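PDB 2ZOP: putative uncharacterized protein TTHB164 from Thermus thermophilus HB8, which probably forms part of the Cmr ribonucleoprotein complex, which targets invading nucleic acids in type III-B CRISPR immunity. Local coordinates for residues M31-P36 and F107-I112; Q6-K11 and Q68-R73. All blocks are in the same frame, centred on the assembly; numbering follows the deposited sequence.

Contact 1 of 2, residues M31-P36 and F107-I112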
loop_
_atom_site.group_PDB
_atom_site.type_symbol
_atom_site.label_atom_id
_atom_site.label_comp_id
_atom_site.label_asym_id
_atom_site.label_seq_id
_atom_site.Cartn_x
_atom_site.Cartn_y
_atom_site.Cartn_z
HETATM N N MSE A 31 18.932 2.635 10.910
HETATM C CA MSE A 31 18.326 1.604 10.081
HETATM C C MSE A 31 17.196 0.873 10.798
HETATM O O MSE A 31 16.193 0.525 10.182
HETATM C CB MSE A 31 19.383 0.604 9.610
HETATM C CG MSE A 31 19.858 0.910 8.204
HETATM SE SE MSE A 31 18.686 0.253 6.781
HETATM C CE MSE A 31 16.945 0.850 7.330
ATOM N N ALA A 32 17.371 0.641 12.094
ATOM C CA ALA A 32 16.357 -0.034 12.895
ATOM C C ALA A 32 15.076 0.796 12.924
ATOM O O ALA A 32 13.973 0.253 12.833
ATOM C CB ALA A 32 16.871 -0.254 14.327
ATOM N N LEU A 33 15.222 2.114 13.048
ATOM C CA LEU A 33 14.060 3.002 13.104
ATOM C C LEU A 33 13.365 3.180 11.755
ATOM O O LEU A 33 12.167 3.413 11.698
ATOM C CB LEU A 33 14.458 4.381 13.655
ATOM C CG LEU A 33 15.004 4.422 15.090
ATOM C CD1 LEU A 33 15.051 5.862 15.584
ATOM C CD2 LEU A 33 14.125 3.594 15.997
ATOM N N LYS A 34 14.124 3.053 10.677
ATOM C CA LYS A 34 13.593 3.214 9.334
ATOM C C LYS A 34 12.945 1.957 8.739
ATOM O O LYS A 34 11.973 2.053 7.988
ATOM C CB LYS A 34 14.716 3.703 8.401
ATOM C CG LYS A 34 14.360 3.752 6.909
ATOM C CD LYS A 34 13.283 4.786 6.618
ATOM C CE LYS A 34 13.822 6.207 6.744
ATOM N NZ LYS A 34 12.752 7.218 6.550
ATOM N N LEU A 35 13.459 0.780 9.089
ATOM C CA LEU A 35 12.936 -0.450 8.509
ATOM C C LEU A 35 11.423 -0.699 8.583
ATOM O O LEU A 35 10.803 -1.027 7.570
ATOM C CB LEU A 35 13.684 -1.663 9.060
ATOM C CG LEU A 35 13.330 -2.979 8.357
ATOM C CD1 LEU A 35 13.533 -2.833 6.845
ATOM C CD2 LEU A 35 14.199 -4.115 8.923
ATOM N N PRO A 36 10.809 -0.543 9.763
ATOM C CA PRO A 36 9.364 -0.794 9.796
ATOM C C PRO A 36 8.634 0.052 8.758
ATOM O O PRO A 36 7.733 -0.428 8.069
ATOM C CB PRO A 36 8.981 -0.424 11.231
ATOM C CG PRO A 36 10.229 -0.788 12.004
ATOM C CD PRO A 36 11.312 -0.204 11.108
ATOM N N PHE A 107 13.916 -1.446 20.927
ATOM C CA PHE A 107 15.113 -1.594 21.737
ATOM C C PHE A 107 16.229 -0.655 21.311
ATOM O O PHE A 107 17.076 -0.300 22.124
ATOM C CB PHE A 107 15.577 -3.055 21.751
ATOM C CG PHE A 107 14.771 -3.917 22.682
ATOM C CD1 PHE A 107 14.807 -3.688 24.056
ATOM C CD2 PHE A 107 13.911 -4.892 22.187
ATOM C CE1 PHE A 107 13.991 -4.410 24.925
ATOM C CE2 PHE A 107 13.088 -5.621 23.050
ATOM C CZ PHE A 107 13.129 -5.373 24.423
ATOM N N ALA A 108 16.235 -0.242 20.046
ATOM C CA ALA A 108 17.253 0.701 19.580
ATOM C C ALA A 108 16.974 2.064 20.220
ATOM O O ALA A 108 17.900 2.781 20.609
ATOM C CB ALA A 108 17.227 0.824 18.047
ATOM N N GLN A 109 15.694 2.412 20.331
ATOM C CA GLN A 109 15.274 3.684 20.933
ATOM C C GLN A 109 15.626 3.741 22.412
ATOM O O GLN A 109 15.966 4.791 22.934
ATOM C CB GLN A 109 13.755 3.873 20.794
ATOM C CG GLN A 109 13.287 4.282 19.415
ATOM C CD GLN A 109 13.500 5.762 19.140
ATOM O OE1 GLN A 109 14.630 6.252 19.163
ATOM N NE2 GLN A 109 12.409 6.481 18.877
ATOM N N ALA A 110 15.530 2.598 23.083
ATOM C CA ALA A 110 15.819 2.522 24.507
ATOM C C ALA A 110 17.288 2.300 24.867
ATOM O O ALA A 110 17.732 2.728 25.933
ATOM C CB ALA A 110 14.988 1.416 25.131
ATOM N N LEU A 111 18.034 1.645 23.981
ATOM C CA LEU A 111 19.429 1.300 24.248
ATOM C C LEU A 111 20.518 2.082 23.512
ATOM O O LEU A 111 21.664 2.107 23.950
ATOM C CB LEU A 111 19.631 -0.193 23.978
ATOM C CG LEU A 111 18.678 -1.149 24.708
ATOM C CD1 LEU A 111 18.963 -2.587 24.287
ATOM C CD2 LEU A 111 18.853 -0.983 26.221
ATOM N N ILE A 112 20.173 2.702 22.390
ATOM C CA ILE A 112 21.155 3.456 21.622
ATOM C C ILE A 112 20.757 4.929 21.544
ATOM O O ILE A 112 19.749 5.271 20.931
ATOM C CB ILE A 112 21.281 2.870 20.192
ATOM C CG1 ILE A 112 21.697 1.397 20.278
ATOM C CG2 ILE A 112 22.287 3.663 19.382
ATOM C CD1 ILE A 112 21.790 0.690 18.943
#
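Q109 OE1 carries the polar side of this contact while its amide leans on L33. The oxygen lies 3.6 Å from L33 CD1, and it accepts a hydrogen bond from R29 NH2, one turn before L33 on the same helix. The bond from R29 probably helps to hold the glutamine amide against the leucine. Both methyls of L33 take part. CD2 packs on Q109 CG at 3.6 Å, and CD1 and CD2 each approach Q109 CD at 3.9 Å. The two side chains cross at about a right angle. A bend at chi2 (-79°) brings the Q109 amide back toward helix 25-42, although its CB does not aim there.

Beside this pair the packing is purely apolar. A32 CB meets A108 CB at 3.9 Å. These two small residues are buried and let the backbones come close, with A32 CA 6.8 Å from A108 CA. The L33–Q109 pair lies nearer the surface. A helix-to-helix seam results, joining helix 25-42 to the last turn of helix 87-111. P36 and L33 extend it along the latter to A101, E102 and K105. A32 also rests on L62 of helix 57-69, and from this same turn F107 and L111 pack on helix 4-19.

Contact 2 of 2, residues Q6-K11 and Q68-R73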
loop_
_atom_site.group_PDB
_atom_site.type_symbol
_atom_site.label_atom_id
_atom_site.label_comp_id
_atom_site.label_asym_id
_atom_site.label_seq_id
_atom_site.Cartn_x
_atom_site.Cartn_y
_atom_site.Cartn_z
ATOM N N GLN A 6 7.489 -13.252 21.545
ATOM C CA GLN A 6 8.273 -12.968 22.734
ATOM C C GLN A 6 9.717 -13.391 22.489
ATOM O O GLN A 6 10.660 -12.725 22.920
ATOM C CB GLN A 6 7.692 -13.727 23.918
ATOM C CG GLN A 6 8.325 -13.398 25.243
ATOM C CD GLN A 6 7.316 -13.475 26.367
ATOM O OE1 GLN A 6 6.530 -14.427 26.447
ATOM N NE2 GLN A 6 7.325 -12.473 27.243
ATOM N N VAL A 7 9.885 -14.506 21.787
ATOM C CA VAL A 7 11.212 -14.997 21.471
ATOM C C VAL A 7 11.927 -13.981 20.578
ATOM O O VAL A 7 13.084 -13.638 20.824
ATOM C CB VAL A 7 11.131 -16.364 20.766
ATOM C CG1 VAL A 7 12.492 -16.759 20.217
ATOM C CG2 VAL A 7 10.634 -17.409 21.750
ATOM N N TRP A 8 11.231 -13.495 19.552
ATOM C CA TRP A 8 11.803 -12.505 18.644
ATOM C C TRP A 8 12.178 -11.242 19.406
ATOM O O TRP A 8 13.241 -10.662 19.181
ATOM C CB TRP A 8 10.805 -12.107 17.552
ATOM C CG TRP A 8 10.446 -13.180 16.592
ATOM C CD1 TRP A 8 11.231 -14.219 16.182
ATOM C CD2 TRP A 8 9.205 -13.310 15.890
ATOM N NE1 TRP A 8 10.554 -14.990 15.269
ATOM C CE2 TRP A 8 9.307 -14.455 15.073
ATOM C CE3 TRP A 8 8.015 -12.569 15.875
ATOM C CZ2 TRP A 8 8.258 -14.882 14.246
ATOM C CZ3 TRP A 8 6.972 -12.993 15.053
ATOM C CH2 TRP A 8 7.102 -14.140 14.251
ATOM N N ALA A 9 11.280 -10.807 20.290
ATOM C CA ALA A 9 11.497 -9.605 21.085
ATOM C C ALA A 9 12.782 -9.711 21.890
ATOM O O ALA A 9 13.586 -8.782 21.912
ATOM C CB ALA A 9 10.308 -9.367 22.020
ATOM N N GLN A 10 12.985 -10.853 22.542
ATOM C CA GLN A 10 14.184 -11.050 23.341
ATOM C C GLN A 10 15.461 -11.236 22.515
ATOM O O GLN A 10 16.514 -10.757 22.909
ATOM C CB GLN A 10 13.968 -12.206 24.322
ATOM C CG GLN A 10 12.973 -11.809 25.434
ATOM C CD GLN A 10 12.659 -12.927 26.404
ATOM O OE1 GLN A 10 13.375 -13.925 26.480
ATOM N NE2 GLN A 10 11.585 -12.754 27.171
ATOM N N LYS A 11 15.368 -11.905 21.371
ATOM C CA LYS A 11 16.544 -12.097 20.512
ATOM C C LYS A 11 16.939 -10.746 19.919
ATOM O O LYS A 11 18.123 -10.438 19.772
ATOM C CB LYS A 11 16.239 -13.090 19.381
ATOM C CG LYS A 11 16.269 -14.572 19.794
ATOM C CD LYS A 11 15.874 -15.472 18.622
ATOM C CE LYS A 11 16.088 -16.948 18.935
ATOM N NZ LYS A 11 17.535 -17.269 19.109
ATOM N N GLN A 68 18.416 -13.348 11.310
ATOM C CA GLN A 68 18.810 -14.420 12.219
ATOM C C GLN A 68 17.786 -14.567 13.336
ATOM O O GLN A 68 17.449 -15.682 13.737
ATOM C CB GLN A 68 20.215 -14.157 12.772
ATOM C CG GLN A 68 21.287 -14.362 11.708
ATOM C CD GLN A 68 22.667 -13.848 12.111
ATOM O OE1 GLN A 68 23.653 -14.125 11.434
ATOM N NE2 GLN A 68 22.736 -13.091 13.193
ATOM N N VAL A 69 17.275 -13.440 13.821
ATOM C CA VAL A 69 16.255 -13.477 14.860
ATOM C C VAL A 69 15.060 -14.280 14.349
ATOM O O VAL A 69 14.436 -15.023 15.101
ATOM C CB VAL A 69 15.801 -12.058 15.229
ATOM C CG1 VAL A 69 14.500 -12.097 16.005
ATOM C CG2 VAL A 69 16.876 -11.400 16.062
ATOM N N LEU A 70 14.747 -14.134 13.063
ATOM C CA LEU A 70 13.636 -14.867 12.485
ATOM C C LEU A 70 13.978 -16.322 12.163
ATOM O O LEU A 70 13.123 -17.069 11.711
ATOM C CB LEU A 70 13.120 -14.156 11.235
ATOM C CG LEU A 70 12.412 -12.820 11.483
ATOM C CD1 LEU A 70 11.905 -12.265 10.163
ATOM C CD2 LEU A 70 11.252 -13.018 12.449
ATOM N N GLY A 71 15.228 -16.718 12.385
ATOM C CA GLY A 71 15.610 -18.097 12.131
ATOM C C GLY A 71 16.280 -18.392 10.802
ATOM O O GLY A 71 16.513 -19.561 10.475
ATOM N N TYR A 72 16.587 -17.353 10.031
ATOM C CA TYR A 72 17.254 -17.536 8.743
ATOM C C TYR A 72 18.754 -17.386 8.950
ATOM O O TYR A 72 19.189 -16.828 9.956
ATOM C CB TYR A 72 16.764 -16.486 7.740
ATOM C CG TYR A 72 15.316 -16.676 7.360
ATOM C CD1 TYR A 72 14.955 -17.539 6.329
ATOM C CD2 TYR A 72 14.303 -16.028 8.064
ATOM C CE1 TYR A 72 13.612 -17.754 6.008
ATOM C CE2 TYR A 72 12.970 -16.231 7.757
ATOM C CZ TYR A 72 12.626 -17.091 6.731
ATOM O OH TYR A 72 11.297 -17.283 6.425
ATOM N N ARG A 73 19.537 -17.876 7.997
ATOM C CA ARG A 73 20.992 -17.782 8.078
ATOM C C ARG A 73 21.472 -16.329 8.072
ATOM O O ARG A 73 22.345 -15.943 8.853
ATOM C CB ARG A 73 21.623 -18.514 6.889
ATOM C CG ARG A 73 23.140 -18.576 6.919
ATOM C CD ARG A 73 23.689 -19.019 5.562
ATOM N NE ARG A 73 23.278 -18.088 4.516
ATOM C CZ ARG A 73 22.531 -18.407 3.460
ATOM N NH1 ARG A 73 22.104 -19.654 3.282
ATOM N NH2 ARG A 73 22.185 -17.461 2.596
#
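The indole of W8 and the side chain of L70 cross obliquely, with one leucine methyl set over a ring face. L70 CD2 lies 3.7 Å from the centroid of the five-membered ring and 20° off its normal, a CH-pi contact. Its nearest ring atom is W8 NE1 at 3.5 Å. V69 meets the tryptophan beyond CD1, on the same side of the ring plane as L70 CD2. V69 CG1 packs against W8 CD1 at 3.9 Å, and V69 O approaches the same carbon obliquely at 3.5 Å.

V69 CG1 stands anti to the backbone N (chi1 164°) and reaches the W8 backbone, 3.7 Å from W8 O. CG2 lies against K11 CB at 3.8 Å, with CG1 close by. The K11 chain then leads away, but K11 CD passes V69 O at 3.8 Å. V69 also packs on F104 and L70 on V97, both of helix 87-111.

The positive phi of G71 (97°) and two backbone bonds back into the last turn, including G71 N to Q68 O at 2.8 Å, make a Schellman motif at the end of helix 57-69. V69 and L70, just before the cap, pack against helix 4-19 in this all-alpha Cmr5 protein.

In the fold
From the N terminus, helix 4-19 supplies the first half of contact 2 and helix 25-42 the first half of contact 1. The chain then runs through helix 44-52 into helix 57-69, whose end closes contact 2 across 56 intervening residues. Helix 75-84 and the long helix 87-111 follow, and the end of the latter closes contact 1 across 70 residues. The two closures cross rather than nest. Their centres lie about 16 Å apart, yet they touch directly: F107 CE2 packs 3.4 Å from A9 O. Together they tie the first two helices to later parts of the bundle.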